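PDB 3KK7: putative cell invasion protein with MAC/Perforin domain from Bacteroides thetaiotaomicron VPI-5482, which is of unknown molecular function but carries a MAC/perforin domain, the module of many pore-forming proteins, and may act on membranes or in cell invasion. Local coordinates for residues G209-G215 / G341-I346; F55-A61 / N74-V80; M201-M205 / R358-H363; R88-Y92 / K182-Y187. One frame throughout, in Å; residues are numbered along the deposited sequence.

From the N terminus, interaction 2 comes first, closing a short loop by bringing 74-80 back onto 55-61. Interaction 4 follows in series, joining 88-92 to 182-187 across 89 residues; the two touch where Val-80 packs on Ile-183. Interaction 3 then opens at helix 201-208 and interaction 1 a few residues later on strand 211-218; interaction 1 closes at 341-346 before interaction 3 closes at 358-363, so along the chain interaction 1 is nested within interaction 3. Strand 211-218 unites interactions 1 and 2, pairing with both 343-345 and 58-60. Tyr-359 OH hydrogen-bonds to Glu-210 O, linking helix 353-363 to the start of strand 211-218. Interactions 3 and 4 lie farther apart, about 24 Å between centres.

Interaction 1 (G209-G215 / G341-I346); sequences GEFVLTG and GGLYPI
Val-212 and Tyr-344 form the hydrogen-bonded antiparallel pair at the middle of the contact: Val-212 N lies 2.8 Å from Tyr-344 O, and Tyr-344 N lies 3.0 Å from Val-212 O. The packing is tight on the face carrying Leu-213 and Leu-343, which lie side by side pointing the same way, with their CD2 atoms 3.8 Å apart. Next to them, Phe-211 CB meets Leu-343 CB at 4.0 Å, and the Phe-211 ring turns its edge to the Tyr-344 carbonyl. These strands belong to the antiparallel sheet of the MACPF domain, and a classic beta bulge, in which Glu-210 and Phe-211 both face Tyr-60, marks where strand 211-218 begins. Gly-342 O accepts from Thr-214 N at 2.9 Å and Gly-215 N at 3.1 Å, both arriving from the same face of its plane. Here the backbones are close, with a CA-H...O contact of 3.3 Å from Gly-342 CA to Gly-215 O. The methyl of buried Thr-214 packs on the Tyr-344 ring. The solvent side lies at partly exposed Gly-341 and Tyr-344, where a water 2.7 Å from Thr-214 OG1 donates to Gly-341 O.

Interaction 2 (F55-A61 / N74-V80); sequences FLGCSYA and NAKYPVV
Gly-57 O is gripped by two successive amides, Val-79 N and Val-80 N, each at 2.9 Å and each in the plane of the carbonyl. Gly-57 is the third residue of a type II turn from Phe-55 to Cys-58, where its positive phi favours glycine. Beyond it the register slips by one residue between the pairs Cys-58/Pro-78 and Tyr-60/Ala-75, a beta bulge. Two backbone bonds of Ser-59 span it: Ser-59 N to Tyr-77 O at 2.8 Å and Lys-76 N to Ser-59 O at 2.9 Å. The hydroxyl of Ser-59, set between its backbone N and carbonyl carbon (chi1 62°), takes the Tyr-77 amide: Tyr-77 N to Ser-59 OG is 3.1 Å and nearly straight at 172°. That same OG also bonds to Tyr-208 O. At the other end Asn-74 lies over the Tyr-60 ring, its CB 3.8 Å from the ring centroid in a CH-pi contact. Its amide stands almost upright to the ring, 87° between planes, and ND2 reaches Tyr-60 OH at 3.0 Å with the oxygen close to the amide plane. In this antiparallel pairing within the MACPF region, side-chain polar atoms thus pair with backbone groups (Tyr-77 N, Tyr-208 O, Thr-66 N to Asn-74 OD1, Gly-70 N to Tyr-60 OH) and with each other; the phenol and amide, each with two partners, probably have little rotational freedom.

Interaction 3 (M201-M205 / R358-H363); sequences MVELM and RYNDTH
Two selenomethionines, Met-201 and Met-205, one helical turn apart, bring their selenium atoms to the same tyrosine, Tyr-359, and no hydrogen bond crosses between the segments. They approach it differently. Met-201 SE lies at the ring edge, near its plane, and touches Tyr-359 CB at 3.9 Å. The first torsion sends CG away from the backbone N (chi1 180°) and brings it to the Tyr-359 backbone; the bend at chi2 then lays SE by Tyr-359 CB. Met-201 CB packs on the methylenes of Arg-358, 4.0 Å from Arg-358 CG. Met-205 crosses the tyrosine at about a right angle, and its SE comes 3.9 Å from Tyr-359 CD1 in a Met-aromatic contact. That atom is oblique to the ring, 60° off its normal. Met-205 CE goes on to His-363, 4.0 Å from His-363 CA, and SE also passes Thr-362. On the flank, Val-202 CG2 meets Thr-362 CG2 at 4.0 Å.

The axes of the segments, on helices 201-208 and 353-363 of the MACPF domain, approach to 10.3 Å and cross at -70°. Thr-362 turns its methyl outward to the other helix and bonds OG1 to Arg-358 O, a bond modelled so short that its length is doubtful; Arg-358 O also accepts Thr-362 N from the opposite face of its plane. Polar ends find partners beyond the contact: Arg-358 NE forms a salt bridge with Asp-406, and Tyr-359 OH bonds Glu-210 O. Between these segments the contact is probably mainly van der Waals; the selenium stands where methionine carries sulfur.

Interaction 4 (R88-Y92 / K182-Y187); sequences RYPSY and KIAADY. With EDO (1,2-ethanediol), chain E.
The side chains of Tyr-89 and Tyr-187 cross at about a right angle, Tyr-89 CE2 lying 4.1 Å from Tyr-187 CE2, and a 1,2-ethanediol, probably from the crystallisation liquor, joins their hydroxyls. Its O1 is hydrogen-bonded to Tyr-89 OH at 2.8 Å and to Tyr-187 OH as well; the latter bond is modelled very short, which makes its exact length doubtful. Toward Tyr-187 the diol oxygen lies at the ring edge, in plane.

Arg-88 is set across this pair. Its guanidinium plane is 87° from the Tyr-187 ring, and diol O1 sits over one guanidinium face. Extension of CG opposite the backbone N (chi1 -180°) places Arg-88 CG 3.4 Å from Tyr-187 OH, while that same carbon covers one face of the neighbouring Tyr-89 ring; a bend at chi2 (69°) then redirects the chain to put the guanidinium by the diol.

Lys-182 crosses both Tyr-89 and Tyr-92 at roughly right angles, using its methylenes: CE is 3.6 Å from Tyr-89 OH, and CD is 4.0 Å from Tyr-92 OH. Tyr-92 in turn slides past Ile-183 in the opposite direction, and Ile-183 CD1 meets the ring edge at Tyr-92 CD1, 4.0 Å away.

Leu-85 of helix 82-88 packs on Tyr-92, Ile-183 and Tyr-187 alike, joining that helix to helix 177-186, which also touches helix 529-535 through Lys-182 and Ala-185, while Asp-186 OD1 bonds the side chains of Asn-486 and of Asn-484, at the end of strand 480-484.

Interaction 1 (G209-G215 / G341-I346)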
loop_
_atom_site.group_PDB
_atom_site.type_symbol
_atom_site.label_atom_id
_atom_site.label_comp_id
_atom_site.label_asym_id
_atom_site.label_seq_id
_atom_site.Cartn_x
_atom_site.Cartn_y
_atom_site.Cartn_z
ATOM N N GLY A 209 0.136 6.159 -3.252
ATOM C CA GLY A 209 0.359 4.859 -3.875
ATOM C C GLY A 209 0.413 3.760 -2.812
ATOM O O GLY A 209 0.087 3.994 -1.643
ATOM N N GLU A 210 0.861 2.570 -3.208
ATOM C CA GLU A 210 0.740 1.392 -2.370
ATOM C C GLU A 210 2.039 0.874 -1.780
ATOM O O GLU A 210 2.012 0.085 -0.843
ATOM C CB GLU A 210 0.058 0.269 -3.162
ATOM C CG GLU A 210 -1.255 0.691 -3.915
ATOM C CD GLU A 210 -0.981 1.069 -5.358
ATOM O OE1 GLU A 210 0.092 1.635 -5.591
ATOM O OE2 GLU A 210 -1.784 0.778 -6.269
ATOM N N PHE A 211 3.177 1.323 -2.294
ATOM C CA PHE A 211 4.449 0.727 -1.912
ATOM C C PHE A 211 5.545 1.740 -1.656
ATOM O O PHE A 211 5.451 2.906 -2.067
ATOM C CB PHE A 211 4.897 -0.238 -2.991
ATOM C CG PHE A 211 3.972 -1.406 -3.163
ATOM C CD1 PHE A 211 4.034 -2.475 -2.294
ATOM C CD2 PHE A 211 3.051 -1.436 -4.201
ATOM C CE1 PHE A 211 3.175 -3.546 -2.436
ATOM C CE2 PHE A 211 2.196 -2.512 -4.352
ATOM C CZ PHE A 211 2.256 -3.561 -3.469
ATOM N N VAL A 212 6.583 1.284 -0.948
ATOM C CA VAL A 212 7.758 2.128 -0.681
ATOM C C VAL A 212 8.968 1.600 -1.441
ATOM O O VAL A 212 9.265 0.403 -1.413
ATOM C CB VAL A 212 8.060 2.225 0.810
ATOM C CG1 VAL A 212 9.155 3.219 1.049
ATOM C CG2 VAL A 212 6.828 2.628 1.551
ATOM N N LEU A 213 9.656 2.501 -2.133
ATOM C CA LEU A 213 10.862 2.136 -2.896
ATOM C C LEU A 213 12.061 1.813 -1.965
ATOM O O LEU A 213 12.560 2.693 -1.295
ATOM C CB LEU A 213 11.242 3.282 -3.867
ATOM C CG LEU A 213 10.301 3.441 -5.072
ATOM C CD1 LEU A 213 10.297 4.877 -5.628
ATOM C CD2 LEU A 213 10.612 2.426 -6.201
ATOM N N THR A 214 12.510 0.560 -1.969
ATOM C CA THR A 214 13.683 0.101 -1.234
ATOM C C THR A 214 14.828 -0.377 -2.133
ATOM O O THR A 214 15.988 -0.450 -1.669
ATOM C CB THR A 214 13.343 -1.091 -0.307
ATOM O OG1 THR A 214 12.901 -2.202 -1.100
ATOM C CG2 THR A 214 12.272 -0.736 0.715
ATOM N N GLY A 215 14.519 -0.732 -3.390
ATOM C CA GLY A 215 15.538 -1.255 -4.329
ATOM C C GLY A 215 15.258 -0.974 -5.804
ATOM O O GLY A 215 14.343 -1.524 -6.398
ATOM N N GLY A 341 12.159 -7.599 -5.289
ATOM C CA GLY A 341 11.895 -7.217 -3.916
ATOM C C GLY A 341 12.235 -5.770 -3.578
ATOM O O GLY A 341 12.457 -5.464 -2.415
ATOM N N GLY A 342 12.265 -4.890 -4.590
ATOM C CA GLY A 342 12.549 -3.461 -4.401
ATOM C C GLY A 342 11.366 -2.612 -3.952
ATOM O O GLY A 342 11.502 -1.405 -3.800
ATOM N N LEU A 343 10.192 -3.236 -3.793
ATOM C CA LEU A 343 8.974 -2.563 -3.316
ATOM C C LEU A 343 8.476 -3.243 -2.043
ATOM O O LEU A 343 8.226 -4.431 -2.032
ATOM C CB LEU A 343 7.850 -2.575 -4.366
ATOM C CG LEU A 343 8.015 -1.793 -5.665
ATOM C CD1 LEU A 343 6.820 -2.073 -6.583
ATOM C CD2 LEU A 343 8.162 -0.313 -5.388
ATOM N N TYR A 344 8.311 -2.462 -0.986
ATOM C CA TYR A 344 7.854 -2.949 0.304
ATOM C C TYR A 344 6.496 -2.376 0.607
ATOM O O TYR A 344 6.225 -1.233 0.283
ATOM C CB TYR A 344 8.846 -2.525 1.400
ATOM C CG TYR A 344 9.882 -3.586 1.679
ATOM C CD1 TYR A 344 10.713 -4.042 0.663
ATOM C CD2 TYR A 344 10.005 -4.162 2.950
ATOM C CE1 TYR A 344 11.635 -5.029 0.897
ATOM C CE2 TYR A 344 10.945 -5.165 3.195
ATOM C CZ TYR A 344 11.743 -5.586 2.163
ATOM O OH TYR A 344 12.673 -6.546 2.360
ATOM N N PRO A 345 5.630 -3.158 1.233
ATOM C CA PRO A 345 4.358 -2.606 1.580
ATOM C C PRO A 345 4.490 -1.449 2.546
ATOM O O PRO A 345 5.360 -1.467 3.400
ATOM C CB PRO A 345 3.677 -3.764 2.315
ATOM C CG PRO A 345 4.775 -4.524 2.917
ATOM C CD PRO A 345 5.826 -4.478 1.852
ATOM N N ILE A 346 3.600 -0.475 2.437
ATOM C CA ILE A 346 3.546 0.646 3.395
ATOM C C ILE A 346 3.420 0.114 4.810
ATOM O O ILE A 346 3.939 0.710 5.748
ATOM C CB ILE A 346 2.373 1.610 3.060
ATOM C CG1 ILE A 346 2.656 2.309 1.735
ATOM C CG2 ILE A 346 2.178 2.681 4.104
ATOM C CD1 ILE A 346 1.483 3.070 1.202
HETATM O O HOH W 1 14.879 -4.037 -1.554
#

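Interaction 2 (F55-A61 / N74-V80)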
loop_
_atom_site.group_PDB
_atom_site.type_symbol
_atom_site.label_atom_id
_atom_site.label_comp_id
_atom_site.label_asym_id
_atom_site.label_seq_id
_atom_site.Cartn_x
_atom_site.Cartn_y
_atom_site.Cartn_z
ATOM N N PHE A 55 14.864 8.969 -4.989
ATOM C CA PHE A 55 13.609 8.200 -5.023
ATOM C C PHE A 55 13.505 7.198 -3.880
ATOM O O PHE A 55 12.430 6.681 -3.611
ATOM C CB PHE A 55 13.420 7.479 -6.351
ATOM C CG PHE A 55 13.366 8.400 -7.501
ATOM C CD1 PHE A 55 12.226 9.099 -7.770
ATOM C CD2 PHE A 55 14.470 8.610 -8.290
ATOM C CE1 PHE A 55 12.182 9.997 -8.818
ATOM C CE2 PHE A 55 14.426 9.511 -9.362
ATOM C CZ PHE A 55 13.288 10.204 -9.613
ATOM N N LEU A 56 14.616 6.932 -3.210
ATOM C CA LEU A 56 14.642 5.905 -2.196
ATOM C C LEU A 56 13.762 6.320 -1.027
ATOM O O LEU A 56 13.782 7.459 -0.618
ATOM C CB LEU A 56 16.077 5.662 -1.729
ATOM C CG LEU A 56 16.366 4.257 -1.200
ATOM C CD1 LEU A 56 16.180 3.205 -2.274
ATOM C CD2 LEU A 56 17.809 4.235 -0.634
ATOM N N GLY A 57 12.964 5.389 -0.529
ATOM C CA GLY A 57 12.062 5.647 0.594
ATOM C C GLY A 57 10.810 6.437 0.250
ATOM O O GLY A 57 10.076 6.867 1.168
ATOM N N CYS A 58 10.584 6.657 -1.049
ATOM C CA CYS A 58 9.352 7.280 -1.518
ATOM C C CYS A 58 8.300 6.257 -1.832
ATOM O O CYS A 58 8.598 5.106 -2.138
ATOM C CB CYS A 58 9.554 8.125 -2.778
ATOM S SG CYS A 58 10.487 9.594 -2.418
ATOM N N SER A 59 7.059 6.709 -1.774
ATOM C CA SER A 59 5.955 5.879 -2.181
ATOM C C SER A 59 6.016 5.689 -3.702
ATOM O O SER A 59 6.598 6.503 -4.446
ATOM C CB SER A 59 4.650 6.535 -1.779
ATOM O OG SER A 59 4.545 7.784 -2.445
ATOM N N TYR A 60 5.401 4.602 -4.140
ATOM C CA TYR A 60 5.375 4.216 -5.515
ATOM C C TYR A 60 3.931 3.866 -5.904
ATOM O O TYR A 60 3.250 3.125 -5.176
ATOM C CB TYR A 60 6.316 3.030 -5.727
ATOM C CG TYR A 60 6.362 2.599 -7.160
ATOM C CD1 TYR A 60 5.456 1.667 -7.666
ATOM C CD2 TYR A 60 7.284 3.152 -8.029
ATOM C CE1 TYR A 60 5.481 1.289 -9.013
ATOM C CE2 TYR A 60 7.324 2.774 -9.362
ATOM C CZ TYR A 60 6.420 1.853 -9.849
ATOM O OH TYR A 60 6.487 1.523 -11.171
ATOM N N ALA A 61 3.481 4.382 -7.053
ATOM C CA ALA A 61 2.077 4.233 -7.495
ATOM C C ALA A 61 1.883 3.163 -8.555
ATOM O O ALA A 61 2.424 3.256 -9.657
ATOM C CB ALA A 61 1.563 5.560 -8.031
ATOM N N ASN A 74 6.238 7.247 -11.405
ATOM C CA ASN A 74 5.373 6.626 -10.416
ATOM C C ASN A 74 5.865 6.826 -8.980
ATOM O O ASN A 74 5.185 6.419 -8.031
ATOM C CB ASN A 74 5.234 5.127 -10.694
ATOM C CG ASN A 74 4.630 4.831 -12.058
ATOM O OD1 ASN A 74 3.857 5.621 -12.601
ATOM N ND2 ASN A 74 4.993 3.683 -12.622
ATOM N N ALA A 75 7.061 7.395 -8.822
ATOM C CA ALA A 75 7.553 7.783 -7.499
ATOM C C ALA A 75 6.749 8.998 -7.067
ATOM O O ALA A 75 6.681 9.971 -7.805
ATOM C CB ALA A 75 9.028 8.127 -7.569
ATOM N N LYS A 76 6.118 8.958 -5.899
ATOM C CA LYS A 76 5.232 10.057 -5.523
ATOM C C LYS A 76 5.763 10.957 -4.412
ATOM O O LYS A 76 6.285 12.022 -4.707
ATOM C CB LYS A 76 3.838 9.520 -5.196
ATOM C CG LYS A 76 3.072 8.918 -6.397
ATOM C CD LYS A 76 2.625 9.955 -7.462
ATOM C CE LYS A 76 2.074 9.236 -8.690
ATOM N NZ LYS A 76 2.403 9.931 -9.966
ATOM N N TYR A 77 5.625 10.559 -3.151
ATOM C CA TYR A 77 6.077 11.376 -2.035
ATOM C C TYR A 77 6.913 10.600 -1.035
ATOM O O TYR A 77 6.860 9.361 -0.957
ATOM C CB TYR A 77 4.900 11.974 -1.282
ATOM C CG TYR A 77 3.920 12.720 -2.138
ATOM C CD1 TYR A 77 4.169 14.030 -2.542
ATOM C CD2 TYR A 77 2.717 12.117 -2.531
ATOM C CE1 TYR A 77 3.257 14.711 -3.314
ATOM C CE2 TYR A 77 1.804 12.784 -3.314
ATOM C CZ TYR A 77 2.073 14.075 -3.703
ATOM O OH TYR A 77 1.152 14.723 -4.492
ATOM N N PRO A 78 7.686 11.331 -0.245
ATOM C CA PRO A 78 8.548 10.607 0.685
ATOM C C PRO A 78 7.754 9.956 1.796
ATOM O O PRO A 78 6.856 10.585 2.347
ATOM C CB PRO A 78 9.477 11.686 1.275
ATOM C CG PRO A 78 9.153 12.971 0.615
ATOM C CD PRO A 78 8.072 12.742 -0.430
ATOM N N VAL A 79 8.088 8.704 2.104
ATOM C CA VAL A 79 7.577 8.024 3.288
ATOM C C VAL A 79 8.672 8.033 4.371
ATOM O O VAL A 79 8.432 8.436 5.523
ATOM C CB VAL A 79 7.140 6.611 2.955
ATOM C CG1 VAL A 79 6.823 5.859 4.199
ATOM C CG2 VAL A 79 5.955 6.676 2.011
ATOM N N VAL A 80 9.877 7.630 3.988
ATOM C CA VAL A 80 11.008 7.735 4.895
ATOM C C VAL A 80 11.636 9.103 4.743
ATOM O O VAL A 80 11.855 9.562 3.621
ATOM C CB VAL A 80 12.073 6.650 4.642
ATOM C CG1 VAL A 80 13.141 6.737 5.711
ATOM C CG2 VAL A 80 11.444 5.252 4.652
#

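Interaction 3 (M201-M205 / R358-H363)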
loop_
_atom_site.group_PDB
_atom_site.type_symbol
_atom_site.label_atom_id
_atom_site.label_comp_id
_atom_site.label_asym_id
_atom_site.label_seq_id
_atom_site.Cartn_x
_atom_site.Cartn_y
_atom_site.Cartn_z
HETATM N N MSE A 201 -6.929 5.306 5.402
HETATM C CA MSE A 201 -5.960 4.538 4.659
HETATM C C MSE A 201 -6.266 4.582 3.141
HETATM O O MSE A 201 -5.338 4.645 2.296
HETATM C CB MSE A 201 -5.935 3.102 5.195
HETATM C CG MSE A 201 -4.940 2.161 4.491
HETATM SE SE MSE A 201 -3.094 2.784 4.608
HETATM C CE MSE A 201 -2.994 2.885 6.569
ATOM N N VAL A 202 -7.560 4.521 2.801
ATOM C CA VAL A 202 -7.988 4.620 1.424
ATOM C C VAL A 202 -7.425 5.896 0.783
ATOM O O VAL A 202 -6.829 5.841 -0.295
ATOM C CB VAL A 202 -9.542 4.574 1.278
ATOM C CG1 VAL A 202 -10.004 5.183 -0.074
ATOM C CG2 VAL A 202 -10.064 3.122 1.450
ATOM N N GLU A 203 -7.616 7.026 1.470
ATOM C CA GLU A 203 -7.156 8.341 0.997
ATOM C C GLU A 203 -5.624 8.427 0.906
ATOM O O GLU A 203 -5.071 8.957 -0.067
ATOM C CB GLU A 203 -7.724 9.451 1.900
ATOM C CG GLU A 203 -9.162 9.916 1.503
ATOM C CD GLU A 203 -9.968 10.590 2.635
ATOM O OE1 GLU A 203 -9.434 10.801 3.752
ATOM O OE2 GLU A 203 -11.164 10.899 2.400
ATOM N N LEU A 204 -4.949 7.875 1.913
ATOM C CA LEU A 204 -3.507 7.840 1.955
ATOM C C LEU A 204 -2.999 7.061 0.745
ATOM O O LEU A 204 -2.058 7.496 0.082
ATOM C CB LEU A 204 -3.029 7.229 3.288
ATOM C CG LEU A 204 -1.524 7.176 3.667
ATOM C CD1 LEU A 204 -1.342 6.823 5.156
ATOM C CD2 LEU A 204 -0.729 6.210 2.768
HETATM N N MSE A 205 -3.626 5.941 0.407
HETATM C CA MSE A 205 -3.129 5.171 -0.754
HETATM C C MSE A 205 -3.416 5.876 -2.067
HETATM O O MSE A 205 -2.658 5.742 -3.019
HETATM C CB MSE A 205 -3.640 3.732 -0.781
HETATM C CG MSE A 205 -3.105 2.929 0.369
HETATM SE SE MSE A 205 -4.027 1.249 0.732
HETATM C CE MSE A 205 -3.339 0.182 -0.787
ATOM N N ARG A 358 -5.261 -2.751 8.032
ATOM C CA ARG A 358 -6.145 -2.030 7.118
ATOM C C ARG A 358 -5.518 -1.774 5.746
ATOM O O ARG A 358 -6.212 -1.880 4.742
ATOM C CB ARG A 358 -6.635 -0.721 7.744
ATOM C CG ARG A 358 -7.678 -0.023 6.905
ATOM C CD ARG A 358 -8.512 0.982 7.662
ATOM N NE ARG A 358 -9.393 0.306 8.611
ATOM C CZ ARG A 358 -10.536 -0.305 8.305
ATOM N NH1 ARG A 358 -10.984 -0.310 7.071
ATOM N NH2 ARG A 358 -11.249 -0.909 9.257
ATOM N N TYR A 359 -4.231 -1.402 5.732
ATOM C CA TYR A 359 -3.456 -1.290 4.525
ATOM C C TYR A 359 -3.539 -2.606 3.759
ATOM O O TYR A 359 -3.907 -2.640 2.577
ATOM C CB TYR A 359 -1.964 -0.955 4.804
ATOM C CG TYR A 359 -1.082 -1.248 3.589
ATOM C CD1 TYR A 359 -1.003 -0.356 2.529
ATOM C CD2 TYR A 359 -0.398 -2.443 3.470
ATOM C CE1 TYR A 359 -0.240 -0.643 1.388
ATOM C CE2 TYR A 359 0.366 -2.725 2.356
ATOM C CZ TYR A 359 0.432 -1.825 1.307
ATOM O OH TYR A 359 1.204 -2.123 0.175
ATOM N N ASN A 360 -3.202 -3.690 4.437
ATOM C CA ASN A 360 -3.248 -5.012 3.809
ATOM C C ASN A 360 -4.632 -5.409 3.315
ATOM O O ASN A 360 -4.804 -5.881 2.172
ATOM C CB ASN A 360 -2.675 -6.083 4.749
ATOM C CG ASN A 360 -1.165 -6.066 4.759
ATOM O OD1 ASN A 360 -0.563 -6.355 3.734
ATOM N ND2 ASN A 360 -0.548 -5.691 5.877
ATOM N N ASP A 361 -5.615 -5.188 4.153
ATOM C CA ASP A 361 -6.961 -5.572 3.798
ATOM C C ASP A 361 -7.478 -4.696 2.633
ATOM O O ASP A 361 -8.273 -5.148 1.786
ATOM C CB ASP A 361 -7.888 -5.437 5.028
ATOM C CG ASP A 361 -7.815 -6.619 5.992
ATOM O OD1 ASP A 361 -7.306 -7.713 5.645
ATOM O OD2 ASP A 361 -8.342 -6.442 7.116
ATOM N N THR A 362 -7.033 -3.444 2.577
ATOM C CA THR A 362 -7.552 -2.536 1.566
ATOM C C THR A 362 -6.882 -2.896 0.256
ATOM O O THR A 362 -7.533 -2.979 -0.783
ATOM C CB THR A 362 -7.313 -1.087 1.951
ATOM O OG1 THR A 362 -7.946 -0.810 3.211
ATOM C CG2 THR A 362 -7.836 -0.145 0.891
ATOM N N HIS A 363 -5.581 -3.161 0.313
ATOM C CA HIS A 363 -4.851 -3.567 -0.864
ATOM C C HIS A 363 -5.460 -4.814 -1.461
ATOM O O HIS A 363 -5.535 -4.951 -2.687
ATOM C CB HIS A 363 -3.408 -3.861 -0.503
ATOM C CG HIS A 363 -2.625 -4.453 -1.622
ATOM N ND1 HIS A 363 -2.407 -3.785 -2.813
ATOM C CD2 HIS A 363 -2.012 -5.662 -1.744
ATOM C CE1 HIS A 363 -1.687 -4.555 -3.616
ATOM N NE2 HIS A 363 -1.424 -5.696 -2.986
#

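Interaction 4 (R88-Y92 / K182-Y187)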
loop_
_atom_site.group_PDB
_atom_site.type_symbol
_atom_site.label_atom_id
_atom_site.label_comp_id
_atom_site.label_asym_id
_atom_site.label_seq_id
_atom_site.Cartn_x
_atom_site.Cartn_y
_atom_site.Cartn_z
ATOM N N ARG A 88 21.914 10.221 10.959
ATOM C CA ARG A 88 22.169 9.400 12.142
ATOM C C ARG A 88 22.845 8.049 11.777
ATOM O O ARG A 88 23.813 7.643 12.420
ATOM C CB ARG A 88 20.840 9.164 12.845
ATOM C CG ARG A 88 20.897 8.345 14.094
ATOM C CD ARG A 88 21.569 9.049 15.216
ATOM N NE ARG A 88 21.484 8.140 16.345
ATOM C CZ ARG A 88 20.654 8.263 17.370
ATOM N NH1 ARG A 88 19.865 9.320 17.484
ATOM N NH2 ARG A 88 20.641 7.328 18.303
ATOM N N TYR A 89 22.326 7.379 10.743
ATOM C CA TYR A 89 22.814 6.065 10.314
ATOM C C TYR A 89 23.133 6.045 8.814
ATOM O O TYR A 89 22.335 5.570 8.013
ATOM C CB TYR A 89 21.744 5.004 10.605
ATOM C CG TYR A 89 21.201 4.975 12.000
ATOM C CD1 TYR A 89 22.014 4.730 13.080
ATOM C CD2 TYR A 89 19.860 5.157 12.224
ATOM C CE1 TYR A 89 21.515 4.708 14.355
ATOM C CE2 TYR A 89 19.330 5.114 13.490
ATOM C CZ TYR A 89 20.151 4.888 14.554
ATOM O OH TYR A 89 19.591 4.854 15.806
ATOM N N PRO A 90 24.298 6.547 8.414
ATOM C CA PRO A 90 24.599 6.621 6.962
ATOM C C PRO A 90 24.620 5.287 6.205
ATOM O O PRO A 90 24.480 5.270 4.967
ATOM C CB PRO A 90 26.001 7.259 6.891
ATOM C CG PRO A 90 26.458 7.452 8.294
ATOM C CD PRO A 90 25.320 7.185 9.250
ATOM N N SER A 91 24.807 4.189 6.931
ATOM C CA SER A 91 24.929 2.874 6.302
ATOM C C SER A 91 23.557 2.296 5.911
ATOM O O SER A 91 23.536 1.265 5.307
ATOM C CB SER A 91 25.677 1.900 7.224
ATOM O OG SER A 91 24.855 1.529 8.319
ATOM N N TYR A 92 22.445 2.967 6.231
ATOM C CA TYR A 92 21.119 2.507 5.799
ATOM C C TYR A 92 20.928 2.595 4.289
ATOM O O TYR A 92 20.023 1.971 3.746
ATOM C CB TYR A 92 19.978 3.284 6.502
ATOM C CG TYR A 92 19.534 2.688 7.843
ATOM C CD1 TYR A 92 18.199 2.352 8.088
ATOM C CD2 TYR A 92 20.461 2.461 8.856
ATOM C CE1 TYR A 92 17.808 1.799 9.313
ATOM C CE2 TYR A 92 20.084 1.919 10.066
ATOM C CZ TYR A 92 18.767 1.592 10.301
ATOM O OH TYR A 92 18.453 1.059 11.521
ATOM N N LYS A 182 12.821 0.708 13.389
ATOM C CA LYS A 182 13.455 1.952 13.803
ATOM C C LYS A 182 12.956 3.089 12.942
ATOM O O LYS A 182 12.667 4.179 13.477
ATOM C CB LYS A 182 14.972 1.892 13.646
ATOM C CG LYS A 182 15.708 1.455 14.857
ATOM C CD LYS A 182 16.964 2.259 15.059
ATOM C CE LYS A 182 17.524 1.941 16.387
ATOM N NZ LYS A 182 16.630 2.315 17.544
ATOM N N ILE A 183 12.864 2.841 11.619
ATOM C CA ILE A 183 12.416 3.874 10.672
ATOM C C ILE A 183 10.976 4.276 10.985
ATOM O O ILE A 183 10.660 5.468 11.044
ATOM C CB ILE A 183 12.557 3.415 9.240
ATOM C CG1 ILE A 183 14.022 3.302 8.869
ATOM C CG2 ILE A 183 11.886 4.381 8.258
ATOM C CD1 ILE A 183 14.271 2.764 7.436
ATOM N N ALA A 184 10.135 3.273 11.229
ATOM C CA ALA A 184 8.708 3.480 11.550
ATOM C C ALA A 184 8.531 4.371 12.783
ATOM O O ALA A 184 7.781 5.369 12.749
ATOM C CB ALA A 184 7.978 2.140 11.733
ATOM N N ALA A 185 9.259 4.017 13.840
ATOM C CA ALA A 185 9.272 4.727 15.130
ATOM C C ALA A 185 9.675 6.203 15.080
ATOM O O ALA A 185 9.061 7.038 15.775
ATOM C CB ALA A 185 10.232 3.970 16.116
ATOM N N ASP A 186 10.696 6.517 14.281
ATOM C CA ASP A 186 11.367 7.821 14.369
ATOM C C ASP A 186 11.746 8.543 13.063
ATOM O O ASP A 186 12.049 9.702 13.113
ATOM C CB ASP A 186 12.642 7.647 15.215
ATOM C CG ASP A 186 12.370 7.674 16.721
ATOM O OD1 ASP A 186 11.995 8.753 17.219
ATOM O OD2 ASP A 186 12.549 6.646 17.418
ATOM N N TYR A 187 11.708 7.892 11.902
ATOM C CA TYR A 187 12.231 8.500 10.680
ATOM C C TYR A 187 11.229 8.675 9.518
ATOM O O TYR A 187 11.626 8.862 8.353
ATOM C CB TYR A 187 13.480 7.726 10.246
ATOM C CG TYR A 187 14.564 7.845 11.288
ATOM C CD1 TYR A 187 15.406 8.961 11.315
ATOM C CD2 TYR A 187 14.703 6.894 12.299
ATOM C CE1 TYR A 187 16.362 9.127 12.288
ATOM C CE2 TYR A 187 15.677 7.057 13.285
ATOM C CZ TYR A 187 16.506 8.182 13.260
ATOM O OH TYR A 187 17.499 8.340 14.198
HETATM C C1 EDO E . 16.570 6.675 17.112
HETATM O O1 EDO E . 17.467 6.636 15.996
HETATM C C2 EDO E . 16.457 5.283 17.720
HETATM O O2 EDO E . 17.581 4.996 18.567
#